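Local coordinates for pancreatic lipase related protein 2 (Equus caballus, PDB 1W52) that probably hydrolyses galactolipids and triacylglycerols, releasing fatty acids, as a calcium-binding lipase of the alpha/beta hydrolase superfamily, at residues V3-L8 and S31-N36; Y372-G377 and L387-N392; I151-G156 and C263-S268. One frame throughout, in Å; residues are numbered along the deposited sequence.

Contact 1 of 3, residues V3-L8 and S31-N36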
ATOM      1  N   VAL A   3       8.770   6.689  34.229  1.00 64.00           N
ATOM      2  CA  VAL A   3       9.996   7.527  34.196  1.00 62.41           C
ATOM      3  C   VAL A   3       9.812   8.737  33.306  1.00 63.18           C
ATOM      4  O   VAL A   3       9.262   8.594  32.224  1.00 63.50           O
ATOM      5  CB  VAL A   3      11.191   6.798  33.633  1.00 60.91           C
ATOM      6  CG1 VAL A   3      11.529   5.654  34.524  1.00 60.22           C
ATOM      7  CG2 VAL A   3      10.941   6.325  32.212  1.00 58.48           C
ATOM      8  N   CYS A   4      10.258   9.921  33.727  1.00 64.09           N
ATOM      9  CA  CYS A   4       9.967  11.112  32.928  1.00 64.94           C
ATOM     10  C   CYS A   4      11.144  11.561  32.161  1.00 66.16           C
ATOM     11  O   CYS A   4      12.256  11.140  32.446  1.00 66.27           O
ATOM     12  CB  CYS A   4       9.464  12.244  33.770  1.00 64.41           C
ATOM     13  SG  CYS A   4       8.020  11.644  34.578  1.00 65.07           S
ATOM     14  N   TYR A   5      10.897  12.403  31.169  1.00 67.67           N
ATOM     15  CA  TYR A   5      11.983  12.883  30.348  1.00 68.95           C
ATOM     16  C   TYR A   5      11.748  14.302  29.854  1.00 68.87           C
ATOM     17  O   TYR A   5      10.596  14.796  29.816  1.00 69.18           O
ATOM     18  CB  TYR A   5      12.215  11.956  29.156  1.00 69.59           C
ATOM     19  CG  TYR A   5      13.036  10.694  29.409  1.00 71.66           C
ATOM     20  CD1 TYR A   5      14.418  10.748  29.521  1.00 72.82           C
ATOM     21  CD2 TYR A   5      12.414   9.431  29.484  1.00 73.37           C
ATOM     22  CE1 TYR A   5      15.151   9.593  29.715  1.00 73.70           C
ATOM     23  CE2 TYR A   5      13.140   8.280  29.681  1.00 73.36           C
ATOM     24  CZ  TYR A   5      14.503   8.371  29.792  1.00 74.00           C
ATOM     25  OH  TYR A   5      15.225   7.229  29.969  1.00 75.31           O
ATOM     26  N   THR A   6      12.895  14.889  29.462  1.00 68.33           N
ATOM     27  CA  THR A   6      13.123  16.293  29.042  1.00 67.24           C
ATOM     28  C   THR A   6      11.830  17.161  28.952  1.00 64.97           C
ATOM     29  O   THR A   6      11.350  17.543  30.043  1.00 64.84           O
ATOM     30  CB  THR A   6      14.078  16.328  27.754  1.00 67.71           C
ATOM     31  OG1 THR A   6      13.583  15.446  26.744  1.00 68.11           O
ATOM     32  CG2 THR A   6      15.484  15.747  28.028  1.00 68.43           C
ATOM     33  N   PRO A   7      11.303  17.520  27.745  1.00 61.58           N
ATOM     34  CA  PRO A   7       9.941  18.082  27.635  1.00 60.11           C
ATOM     35  C   PRO A   7       8.859  17.088  27.225  1.00 59.99           C
ATOM     36  O   PRO A   7       7.706  17.472  26.984  1.00 60.09           O
ATOM     37  CB  PRO A   7      10.106  19.105  26.518  1.00 59.23           C
ATOM     38  CG  PRO A   7      11.165  18.536  25.621  1.00 58.65           C
ATOM     39  CD  PRO A   7      11.970  17.579  26.423  1.00 60.08           C
ATOM     40  N   LEU A   8       9.233  15.819  27.133  1.00 59.50           N
ATOM     41  CA  LEU A   8       8.367  14.804  26.553  1.00 58.78           C
ATOM     42  C   LEU A   8       7.414  14.220  27.592  1.00 58.97           C
ATOM     43  O   LEU A   8       6.441  13.553  27.257  1.00 58.42           O
ATOM     44  CB  LEU A   8       9.217  13.703  25.941  1.00 58.38           C
ATOM     45  CG  LEU A   8      10.427  14.145  25.129  1.00 56.74           C
ATOM     46  CD1 LEU A   8      11.123  12.887  24.619  1.00 57.38           C
ATOM     47  CD2 LEU A   8      10.040  15.057  24.010  1.00 53.62           C
ATOM     48  N   SER A  31      15.944   6.110  26.752  1.00 43.88           N
ATOM     49  CA  SER A  31      15.991   7.540  26.942  1.00 45.23           C
ATOM     50  C   SER A  31      16.040   8.186  25.565  1.00 46.15           C
ATOM     51  O   SER A  31      16.515   7.559  24.630  1.00 46.84           O
ATOM     52  CB  SER A  31      17.244   7.903  27.723  1.00 45.61           C
ATOM     53  OG  SER A  31      18.395   7.764  26.898  1.00 46.84           O
ATOM     54  N   PRO A  32      15.584   9.434  25.442  1.00 46.59           N
ATOM     55  CA  PRO A  32      15.663  10.179  24.177  1.00 46.93           C
ATOM     56  C   PRO A  32      17.020  10.154  23.557  1.00 47.70           C
ATOM     57  O   PRO A  32      17.170  10.049  22.326  1.00 47.12           O
ATOM     58  CB  PRO A  32      15.339  11.605  24.606  1.00 46.80           C
ATOM     59  CG  PRO A  32      14.386  11.407  25.772  1.00 46.69           C
ATOM     60  CD  PRO A  32      14.940  10.229  26.509  1.00 46.40           C
ATOM     61  N   GLU A  33      17.991  10.266  24.447  1.00 49.42           N
ATOM     62  CA  GLU A  33      19.412  10.301  24.109  1.00 51.53           C
ATOM     63  C   GLU A  33      19.851   8.942  23.540  1.00 50.70           C
ATOM     64  O   GLU A  33      20.552   8.898  22.523  1.00 49.22           O
ATOM     65  CB  GLU A  33      20.241  10.688  25.381  1.00 53.22           C
ATOM     66  CG  GLU A  33      20.011  12.104  25.983  1.00 58.20           C
ATOM     67  CD  GLU A  33      18.932  12.203  27.081  1.00 64.79           C
ATOM     68  OE1 GLU A  33      18.766  11.249  27.871  1.00 69.45           O
ATOM     69  OE2 GLU A  33      18.252  13.264  27.192  1.00 69.89           O
ATOM     70  N   GLU A  34      19.404   7.868  24.227  1.00 51.04           N
ATOM     71  CA  GLU A  34      19.670   6.429  23.908  1.00 51.23           C
ATOM     72  C   GLU A  34      19.073   5.989  22.549  1.00 48.95           C
ATOM     73  O   GLU A  34      19.708   5.215  21.800  1.00 48.91           O
ATOM     74  CB  GLU A  34      19.141   5.475  25.037  1.00 52.17           C
ATOM     75  CG  GLU A  34      19.999   5.410  26.319  1.00 55.27           C
ATOM     76  CD  GLU A  34      19.472   4.483  27.435  1.00 57.85           C
ATOM     77  OE1 GLU A  34      20.170   3.493  27.741  1.00 62.66           O
ATOM     78  OE2 GLU A  34      18.416   4.742  28.059  1.00 56.52           O
ATOM     79  N   VAL A  35      17.852   6.493  22.278  1.00 45.78           N
ATOM     80  CA  VAL A  35      17.123   6.406  20.982  1.00 42.61           C
ATOM     81  C   VAL A  35      17.672   7.283  19.819  1.00 42.95           C
ATOM     82  O   VAL A  35      17.555   6.882  18.638  1.00 42.74           O
ATOM     83  CB  VAL A  35      15.660   6.800  21.150  1.00 40.31           C
ATOM     84  CG1 VAL A  35      14.904   6.561  19.890  1.00 36.87           C
ATOM     85  CG2 VAL A  35      15.021   6.031  22.270  1.00 38.42           C
ATOM     86  N   ASN A  36      18.252   8.451  20.154  1.00 42.69           N
ATOM     87  CA  ASN A  36      18.828   9.387  19.189  1.00 42.18           C
ATOM     88  C   ASN A  36      17.898   9.643  18.016  1.00 42.38           C
ATOM     89  O   ASN A  36      18.261   9.378  16.847  1.00 41.93           O
ATOM     90  CB  ASN A  36      20.166   8.882  18.680  1.00 41.95           C
ATOM     91  CG  ASN A  36      20.883   9.904  17.814  1.00 42.53           C
ATOM     92  OD1 ASN A  36      21.557   9.565  16.822  1.00 42.64           O
ATOM     93  ND2 ASN A  36      20.732  11.174  18.174  1.00 44.30           N
TER
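Pro32 lies over one face of the Tyr5 ring in a CH-pi contact. The CD methylene of Pro32 is the atom above the ring, displaced toward its rim, though the exact spacing is doubtful because the two groups are modelled too close. Tyr5 CG stands beside its own backbone N (chi1 -81°), which carries the ring across to the start of the helix, with the phenol oxygen end lying against CA and CB of Ser31. From the loop that follows strand 3-5, Leu8 CD1 adds an apolar touch, 3.8 Å from CG of Pro32. Farther out, the methyl CG2 of Thr6 meets OE2 of Glu33, whose chain bends at chi2 and so brings the carboxylate toward the threonine.

No hydrogen bond crosses between the two segments. Within 31-36, Ser31 is the N-cap of helix 32-35: its OG accepts from Glu34 N at 2.9 Å, and Glu34 OE2 turns back to Ser31 N at 3.1 Å in a weak bond. Together they make a capping box.

Strand 3-5 pairs with strand 9-11 in a small antiparallel hairpin, tied by the Cys4-Cys10 disulfide. Arg56 takes Thr6 OG1 in a hydrogen bond, while helix 116-141 packs against Leu8 and Pro32 through Glu129.

Contact 2 of 3, residues Y372-G377 and L387-N392; sequences YEIFKG and LDVDVN
Tyr372 reaches along strand 387-391, with the CD2-CE2 side of its ring against Val389 and its hydroxyl carried on to the next residue. The ring and the valine meet obliquely: CE2 of Tyr372 is 3.4 Å from CG2 of Val389, and the CB of the valine lies almost as near. At the far end, Tyr372 OH donates to the carbonyl O of Asp390 at 3.0 Å. That oxygen lies at the ring edge, near its plane, whereas the hydroxyl stands 43° out of the carbonyl plane. Apolar contact along the ring and a bond at its end probably limit how far the phenol can tilt or shift.

Ile374 brings its two branches to different partners. CG2, anti to the backbone N, packs on Leu387, 3.6 Å from its CB. The other branch ends in CD1, which meets Val389 CG1 at 4.1 Å, the two side chains crossing at about a right angle. Leu387 answers by laying CD2 3.7 Å from the carbonyl O of Glu373.

Alongside, backbone bonds pair 387-391 with the antiparallel strand 340-344, from which Arg341 makes a salt bridge with Asp390. Ile374 also touches Val344 of that strand and Val360. The contact, partly buried here, is consistent with loop-on-strand packing in the beta-sandwich of a PLAT/LH2 domain.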
ATOM      1  N   TYR A 372      -3.339 -14.246 -22.013  1.00 69.24           N
ATOM      2  CA  TYR A 372      -4.273 -14.048 -20.898  1.00 65.67           C
ATOM      3  C   TYR A 372      -5.338 -15.116 -20.847  1.00 62.43           C
ATOM      4  O   TYR A 372      -6.421 -14.955 -21.383  1.00 61.76           O
ATOM      5  CB  TYR A 372      -4.946 -12.658 -20.956  1.00 65.78           C
ATOM      6  CG  TYR A 372      -4.195 -11.565 -20.221  1.00 64.99           C
ATOM      7  CD1 TYR A 372      -3.043 -11.054 -20.758  1.00 64.32           C
ATOM      8  CD2 TYR A 372      -4.640 -11.046 -18.996  1.00 63.35           C
ATOM      9  CE1 TYR A 372      -2.337 -10.090 -20.124  1.00 63.61           C
ATOM     10  CE2 TYR A 372      -3.929 -10.057 -18.358  1.00 61.76           C
ATOM     11  CZ  TYR A 372      -2.765  -9.596 -18.943  1.00 62.20           C
ATOM     12  OH  TYR A 372      -1.955  -8.628 -18.402  1.00 63.27           O
ATOM     13  N   GLU A 373      -5.042 -16.213 -20.187  1.00 58.85           N
ATOM     14  CA  GLU A 373      -5.993 -17.283 -20.148  1.00 56.99           C
ATOM     15  C   GLU A 373      -7.279 -16.800 -19.479  1.00 55.23           C
ATOM     16  O   GLU A 373      -7.329 -16.693 -18.263  1.00 54.87           O
ATOM     17  CB  GLU A 373      -5.420 -18.501 -19.406  1.00 57.23           C
ATOM     18  CG  GLU A 373      -6.484 -19.582 -19.128  1.00 58.70           C
ATOM     19  CD  GLU A 373      -6.051 -20.651 -18.144  1.00 60.29           C
ATOM     20  OE1 GLU A 373      -4.900 -21.138 -18.285  1.00 63.45           O
ATOM     21  OE2 GLU A 373      -6.872 -21.006 -17.256  1.00 59.22           O
ATOM     22  N   ILE A 374      -8.333 -16.565 -20.253  1.00 53.52           N
ATOM     23  CA  ILE A 374      -9.623 -16.141 -19.666  1.00 52.87           C
ATOM     24  C   ILE A 374     -10.513 -17.315 -19.218  1.00 55.81           C
ATOM     25  O   ILE A 374     -11.462 -17.159 -18.439  1.00 53.20           O
ATOM     26  CB  ILE A 374     -10.421 -15.261 -20.664  1.00 51.31           C
ATOM     27  CG1 ILE A 374      -9.529 -14.221 -21.346  1.00 47.33           C
ATOM     28  CG2 ILE A 374     -11.610 -14.577 -19.975  1.00 49.13           C
ATOM     29  CD1 ILE A 374      -8.801 -13.314 -20.415  1.00 44.15           C
ATOM     30  N   PHE A 375     -10.231 -18.495 -19.757  1.00 61.36           N
ATOM     31  CA  PHE A 375     -11.027 -19.674 -19.416  1.00 65.35           C
ATOM     32  C   PHE A 375     -10.408 -20.993 -19.834  1.00 69.69           C
ATOM     33  O   PHE A 375      -9.871 -21.105 -20.930  1.00 70.45           O
ATOM     34  CB  PHE A 375     -12.394 -19.583 -20.075  1.00 64.60           C
ATOM     35  CG  PHE A 375     -13.460 -20.357 -19.369  1.00 63.77           C
ATOM     36  CD1 PHE A 375     -13.574 -20.336 -17.980  1.00 63.86           C
ATOM     37  CD2 PHE A 375     -14.381 -21.079 -20.094  1.00 63.29           C
ATOM     38  CE1 PHE A 375     -14.580 -21.035 -17.330  1.00 63.32           C
ATOM     39  CE2 PHE A 375     -15.391 -21.771 -19.452  1.00 63.59           C
ATOM     40  CZ  PHE A 375     -15.488 -21.749 -18.060  1.00 63.62           C
ATOM     41  N   LYS A 376     -10.497 -21.984 -18.950  1.00 74.57           N
ATOM     42  CA  LYS A 376     -10.285 -23.374 -19.322  1.00 79.03           C
ATOM     43  C   LYS A 376     -11.526 -24.190 -18.902  1.00 80.61           C
ATOM     44  O   LYS A 376     -12.025 -24.098 -17.768  1.00 79.77           O
ATOM     45  CB  LYS A 376      -8.955 -23.936 -18.759  1.00 80.86           C
ATOM     46  CG  LYS A 376      -8.899 -24.019 -17.234  1.00 88.50           C
ATOM     47  CD  LYS A 376      -7.514 -24.411 -16.636  1.00 96.79           C
ATOM     48  CE  LYS A 376      -7.533 -24.303 -15.073  1.00100.00           C
ATOM     49  NZ  LYS A 376      -8.310 -23.100 -14.566  1.00100.00           N
ATOM     50  N   GLY A 377     -12.048 -24.953 -19.861  1.00 83.82           N
ATOM     51  CA  GLY A 377     -13.179 -25.837 -19.615  1.00 86.27           C
ATOM     52  C   GLY A 377     -13.942 -26.170 -20.882  1.00 88.81           C
ATOM     53  O   GLY A 377     -13.411 -25.994 -21.992  1.00 88.82           O
ATOM     54  N   LEU A 387     -13.775 -12.783 -17.337  1.00 84.21           N
ATOM     55  CA  LEU A 387     -12.752 -12.789 -16.280  1.00 79.79           C
ATOM     56  C   LEU A 387     -11.938 -11.461 -16.189  1.00 75.13           C
ATOM     57  O   LEU A 387     -11.347 -10.997 -17.173  1.00 74.84           O
ATOM     58  CB  LEU A 387     -11.797 -13.989 -16.441  1.00 79.62           C
ATOM     59  CG  LEU A 387     -10.737 -14.202 -15.343  1.00 78.96           C
ATOM     60  CD1 LEU A 387     -11.250 -15.088 -14.196  1.00 77.72           C
ATOM     61  CD2 LEU A 387      -9.450 -14.745 -15.958  1.00 78.73           C
ATOM     62  N   ASP A 388     -11.874 -10.898 -14.983  1.00 68.62           N
ATOM     63  CA  ASP A 388     -11.160  -9.657 -14.731  1.00 63.84           C
ATOM     64  C   ASP A 388      -9.681  -9.914 -14.728  1.00 60.13           C
ATOM     65  O   ASP A 388      -9.263 -10.951 -14.291  1.00 59.55           O
ATOM     66  CB  ASP A 388     -11.656  -9.082 -13.415  1.00 63.29           C
ATOM     67  CG  ASP A 388     -13.118  -8.654 -13.512  1.00 62.58           C
ATOM     68  OD1 ASP A 388     -13.444  -8.109 -14.594  1.00 63.54           O
ATOM     69  OD2 ASP A 388     -14.007  -8.818 -12.635  1.00 56.54           O
ATOM     70  N   VAL A 389      -8.886  -9.009 -15.260  1.00 56.06           N
ATOM     71  CA  VAL A 389      -7.464  -9.277 -15.384  1.00 54.30           C
ATOM     72  C   VAL A 389      -6.600  -8.037 -15.096  1.00 52.69           C
ATOM     73  O   VAL A 389      -7.111  -6.950 -15.067  1.00 52.36           O
ATOM     74  CB  VAL A 389      -7.111  -9.883 -16.781  1.00 54.68           C
ATOM     75  CG1 VAL A 389      -8.023 -11.054 -17.115  1.00 54.45           C
ATOM     76  CG2 VAL A 389      -7.112  -8.816 -17.899  1.00 54.50           C
ATOM     77  N   ASP A 390      -5.292  -8.199 -14.892  1.00 50.95           N
ATOM     78  CA  ASP A 390      -4.476  -7.108 -14.379  1.00 50.00           C
ATOM     79  C   ASP A 390      -3.360  -6.783 -15.354  1.00 50.44           C
ATOM     80  O   ASP A 390      -2.542  -7.640 -15.670  1.00 50.53           O
ATOM     81  CB  ASP A 390      -3.936  -7.463 -12.995  1.00 49.28           C
ATOM     82  CG  ASP A 390      -5.054  -7.679 -11.982  1.00 48.35           C
ATOM     83  OD1 ASP A 390      -5.834  -6.741 -11.775  1.00 46.18           O
ATOM     84  OD2 ASP A 390      -5.258  -8.741 -11.354  1.00 48.17           O
ATOM     85  N   VAL A 391      -3.330  -5.548 -15.847  1.00 50.87           N
ATOM     86  CA  VAL A 391      -2.375  -5.178 -16.887  1.00 51.45           C
ATOM     87  C   VAL A 391      -1.204  -4.407 -16.292  1.00 56.02           C
ATOM     88  O   VAL A 391      -1.288  -3.219 -16.083  1.00 55.65           O
ATOM     89  CB  VAL A 391      -3.054  -4.406 -18.112  1.00 49.34           C
ATOM     90  CG1 VAL A 391      -2.014  -3.954 -19.139  1.00 44.90           C
ATOM     91  CG2 VAL A 391      -4.106  -5.299 -18.832  1.00 44.12           C
ATOM     92  N   ASN A 392      -0.096  -5.101 -16.090  1.00 61.99           N
ATOM     93  CA  ASN A 392       1.051  -4.561 -15.396  1.00 67.89           C
ATOM     94  C   ASN A 392       1.627  -3.344 -16.055  1.00 69.68           C
ATOM     95  O   ASN A 392       2.740  -2.956 -15.746  1.00 69.54           O
ATOM     96  CB  ASN A 392       2.154  -5.617 -15.288  1.00 70.90           C
ATOM     97  CG  ASN A 392       1.654  -6.924 -14.691  1.00 78.71           C
ATOM     98  OD1 ASN A 392       1.190  -6.967 -13.543  1.00 88.40           O
ATOM     99  ND2 ASN A 392       1.720  -8.000 -15.488  1.00 89.28           N
TER

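Contact 3 of 3, residues I151-G156 and C263-S268; sequences IGHSLG and CNHLKS. With DDQ (decylamine-N,N-dimethyl-N-oxide), chain C.
Two histidines meet edge to face here, and the backbone carbonyl of one is gripped by the ring of the other. His153 and Ser154 lie at the nucleophile elbow (GxSxG) of the alpha/beta hydrolase fold, where strand 148-153 turns sharply into helix 155-166; Ser154 adopts positive phi (57°). The edge of His153 is directed at the face of His265, with centroids 4.7 Å apart and planes at 58°. His153 NE2 donates to His265 O at 2.9 Å, approaching from well above the carbonyl plane, and Ser268 OG gives that oxygen a second bond at 2.8 Å. With an alanine in place of His153, His265 O would lose one of these two donors, and the His265 ring, without the edge packed on its face, is likely to shift more freely.

Ser154, the predicted nucleophile, has OG anti to the backbone N (chi1 176°), which sets it at the edge of the His265 ring, near its plane. Through its other ring nitrogen, ND1, His265 is hydrogen-bonded to Asp178 OD2, completing a probable Ser-His-Asp triad. The bound detergent runs past this pair, its C8 lying 3.5 Å from His265 NE2, and that same nitrogen is hydrogen-bonded to Ser154 OG at 2.9 Å.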
ATOM      1  N   ILE A 151       3.684   9.600   7.724  1.00 21.24           N
ATOM      2  CA  ILE A 151       3.645   8.318   7.027  1.00 20.86           C
ATOM      3  C   ILE A 151       4.557   7.361   7.771  1.00 18.94           C
ATOM      4  O   ILE A 151       5.746   7.595   7.791  1.00 19.23           O
ATOM      5  CB  ILE A 151       4.191   8.473   5.600  1.00 21.38           C
ATOM      6  CG1 ILE A 151       3.580   9.647   4.852  1.00 21.50           C
ATOM      7  CG2 ILE A 151       3.900   7.239   4.825  1.00 24.17           C
ATOM      8  CD1 ILE A 151       4.221   9.856   3.434  1.00 20.85           C
ATOM      9  N   GLY A 152       4.046   6.291   8.353  1.00 17.03           N
ATOM     10  CA  GLY A 152       4.915   5.386   9.099  1.00 16.66           C
ATOM     11  C   GLY A 152       4.851   3.946   8.597  1.00 16.17           C
ATOM     12  O   GLY A 152       3.780   3.439   8.307  1.00 16.63           O
ATOM     13  N   HIS A 153       5.991   3.276   8.511  1.00 15.48           N
ATOM     14  CA  HIS A 153       6.043   1.835   8.183  1.00 15.16           C
ATOM     15  C   HIS A 153       6.249   0.911   9.418  1.00 14.90           C
ATOM     16  O   HIS A 153       7.126   1.153  10.225  1.00 12.92           O
ATOM     17  CB  HIS A 153       7.164   1.524   7.163  1.00 14.97           C
ATOM     18  CG  HIS A 153       7.328   0.052   6.916  1.00 16.53           C
ATOM     19  ND1 HIS A 153       8.327  -0.694   7.506  1.00 17.17           N
ATOM     20  CD2 HIS A 153       6.571  -0.830   6.208  1.00 15.90           C
ATOM     21  CE1 HIS A 153       8.194  -1.962   7.147  1.00 14.62           C
ATOM     22  NE2 HIS A 153       7.126  -2.079   6.381  1.00 12.78           N
ATOM     23  N   SER A 154       5.458  -0.167   9.510  1.00 15.60           N
ATOM     24  CA  SER A 154       5.611  -1.196  10.547  1.00 16.07           C
ATOM     25  C   SER A 154       5.521  -0.520  11.890  1.00 15.74           C
ATOM     26  O   SER A 154       4.514   0.046  12.238  1.00 15.06           O
ATOM     27  CB  SER A 154       6.934  -2.016  10.405  1.00 16.58           C
ATOM     28  OG  SER A 154       7.173  -2.991  11.464  1.00 17.93           O
ATOM     29  N   LEU A 155       6.577  -0.578  12.658  1.00 16.25           N
ATOM     30  CA  LEU A 155       6.518   0.028  13.962  1.00 17.04           C
ATOM     31  C   LEU A 155       6.290   1.501  13.785  1.00 17.93           C
ATOM     32  O   LEU A 155       5.481   2.047  14.447  1.00 15.91           O
ATOM     33  CB  LEU A 155       7.820  -0.230  14.663  1.00 17.88           C
ATOM     34  CG  LEU A 155       7.832  -0.999  15.985  1.00 17.69           C
ATOM     35  CD1 LEU A 155       7.006  -2.241  15.981  1.00 17.24           C
ATOM     36  CD2 LEU A 155       9.292  -1.307  16.216  1.00 18.41           C
ATOM     37  N   GLY A 156       7.003   2.131  12.848  1.00 20.50           N
ATOM     38  CA  GLY A 156       6.711   3.494  12.394  1.00 21.77           C
ATOM     39  C   GLY A 156       5.227   3.874  12.220  1.00 22.48           C
ATOM     40  O   GLY A 156       4.800   4.968  12.574  1.00 22.40           O
ATOM     41  N   CYS A 263      10.022  -9.486   2.797  1.00 23.90           N
ATOM     42  CA  CYS A 263       9.671  -8.926   1.506  1.00 25.01           C
ATOM     43  C   CYS A 263       8.195  -8.378   1.419  1.00 24.90           C
ATOM     44  O   CYS A 263       7.982  -7.224   0.977  1.00 26.56           O
ATOM     45  CB  CYS A 263       9.957  -9.969   0.461  1.00 24.90           C
ATOM     46  SG  CYS A 263       9.232  -9.684  -1.141  1.00 29.98           S
ATOM     47  N   ASN A 264       7.209  -9.179   1.839  1.00 23.22           N
ATOM     48  CA  ASN A 264       5.844  -8.735   1.887  1.00 21.44           C
ATOM     49  C   ASN A 264       5.658  -7.540   2.798  1.00 21.44           C
ATOM     50  O   ASN A 264       4.974  -6.578   2.447  1.00 22.44           O
ATOM     51  CB  ASN A 264       4.958  -9.811   2.459  1.00 21.55           C
ATOM     52  CG  ASN A 264       4.955 -11.087   1.646  1.00 19.78           C
ATOM     53  OD1 ASN A 264       4.437 -11.159   0.559  1.00 13.81           O
ATOM     54  ND2 ASN A 264       5.523 -12.113   2.220  1.00 21.76           N
ATOM     55  N   HIS A 265       6.215  -7.596   4.002  1.00 20.97           N
ATOM     56  CA  HIS A 265       6.128  -6.451   4.973  1.00 20.02           C
ATOM     57  C   HIS A 265       6.585  -5.126   4.329  1.00 19.36           C
ATOM     58  O   HIS A 265       6.049  -4.047   4.591  1.00 19.22           O
ATOM     59  CB  HIS A 265       7.021  -6.778   6.178  1.00 19.97           C
ATOM     60  CG  HIS A 265       6.787  -5.956   7.396  1.00 17.04           C
ATOM     61  ND1 HIS A 265       5.536  -5.715   7.909  1.00 13.63           N
ATOM     62  CD2 HIS A 265       7.669  -5.409   8.264  1.00 15.49           C
ATOM     63  CE1 HIS A 265       5.658  -4.999   9.016  1.00 16.38           C
ATOM     64  NE2 HIS A 265       6.943  -4.811   9.261  1.00 14.51           N
ATOM     65  N   LEU A 266       7.576  -5.256   3.460  1.00 18.10           N
ATOM     66  CA  LEU A 266       8.182  -4.130   2.818  1.00 17.30           C
ATOM     67  C   LEU A 266       7.414  -3.707   1.589  1.00 17.06           C
ATOM     68  O   LEU A 266       7.578  -2.598   1.143  1.00 18.11           O
ATOM     69  CB  LEU A 266       9.630  -4.456   2.449  1.00 16.79           C
ATOM     70  CG  LEU A 266      10.556  -4.793   3.620  1.00 17.03           C
ATOM     71  CD1 LEU A 266      11.951  -4.812   3.155  1.00 19.21           C
ATOM     72  CD2 LEU A 266      10.532  -3.894   4.812  1.00 18.01           C
ATOM     73  N   LYS A 267       6.582  -4.538   1.005  1.00 16.16           N
ATOM     74  CA  LYS A 267       5.935  -4.077  -0.203  1.00 16.52           C
ATOM     75  C   LYS A 267       5.011  -2.865   0.099  1.00 17.08           C
ATOM     76  O   LYS A 267       4.726  -2.057  -0.746  1.00 16.73           O
ATOM     77  CB  LYS A 267       5.172  -5.231  -0.876  1.00 17.23           C
ATOM     78  CG  LYS A 267       6.039  -6.278  -1.697  1.00 17.15           C
ATOM     79  CD  LYS A 267       6.563  -5.741  -3.057  1.00 17.13           C
ATOM     80  CE  LYS A 267       6.901  -6.894  -4.075  1.00 17.79           C
ATOM     81  NZ  LYS A 267       8.321  -7.255  -4.097  1.00 13.92           N
ATOM     82  N   SER A 268       4.564  -2.744   1.332  1.00 17.94           N
ATOM     83  CA  SER A 268       3.776  -1.630   1.747  1.00 18.48           C
ATOM     84  C   SER A 268       4.431  -0.301   1.415  1.00 18.55           C
ATOM     85  O   SER A 268       3.783   0.580   0.860  1.00 18.15           O
ATOM     86  CB  SER A 268       3.535  -1.746   3.250  1.00 19.11           C
ATOM     87  OG  SER A 268       4.732  -1.599   3.991  1.00 22.76           O
TER
HETATM   88  N1  DDQ C 502      15.662  -2.882   6.013  1.00 35.38           N
HETATM   89  O1  DDQ C 502      15.175  -1.774   5.678  1.00 37.75           O
HETATM   90  CM1 DDQ C 502      16.349  -3.485   4.815  1.00 34.18           C
HETATM   91  CM2 DDQ C 502      16.661  -2.718   7.111  1.00 36.19           C
HETATM   92  C1  DDQ C 502      14.451  -3.660   6.417  1.00 32.56           C
HETATM   93  C2  DDQ C 502      14.029  -3.586   7.890  1.00 28.83           C
HETATM   94  C3  DDQ C 502      14.020  -4.997   8.464  1.00 27.82           C
HETATM   95  C4  DDQ C 502      12.639  -5.632   8.520  1.00 24.48           C
HETATM   96  C5  DDQ C 502      12.295  -6.054   9.939  1.00 21.61           C
HETATM   97  C6  DDQ C 502      10.913  -6.644   9.879  1.00 21.50           C
HETATM   98  C7  DDQ C 502      10.392  -6.988  11.244  1.00 22.62           C
HETATM   99  C8  DDQ C 502       9.118  -6.233  11.568  1.00 25.20           C
HETATM  100  C9  DDQ C 502       8.774  -6.424  13.050  1.00 26.06           C
HETATM  101  C10 DDQ C 502       7.292  -6.472  13.346  1.00 25.69           C

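In the fold
From the N terminus, contact 1 closes first: 31-36 returns to 3-8 after 22 residues that include strand 9-11, joining the N-terminal hairpin to helix 32-35 at the outer end of the lipase domain. Contact 3 closes a far longer excursion of 106 residues, bringing helix 257-277 back to the turn after strand 148-153 near the centre of the chain. Contact 2 comes last and is local, closing nine residues within the PLAT/LH2 range and setting the loop before strand 377-378 against strand 387-391. All three follow in series; none nests or crosses. The centres of contacts 1 and 2 are about 55 Å apart, while contact 3 comes within about 10 Å of contact 1 and 11 Å of contact 2, nearest atoms.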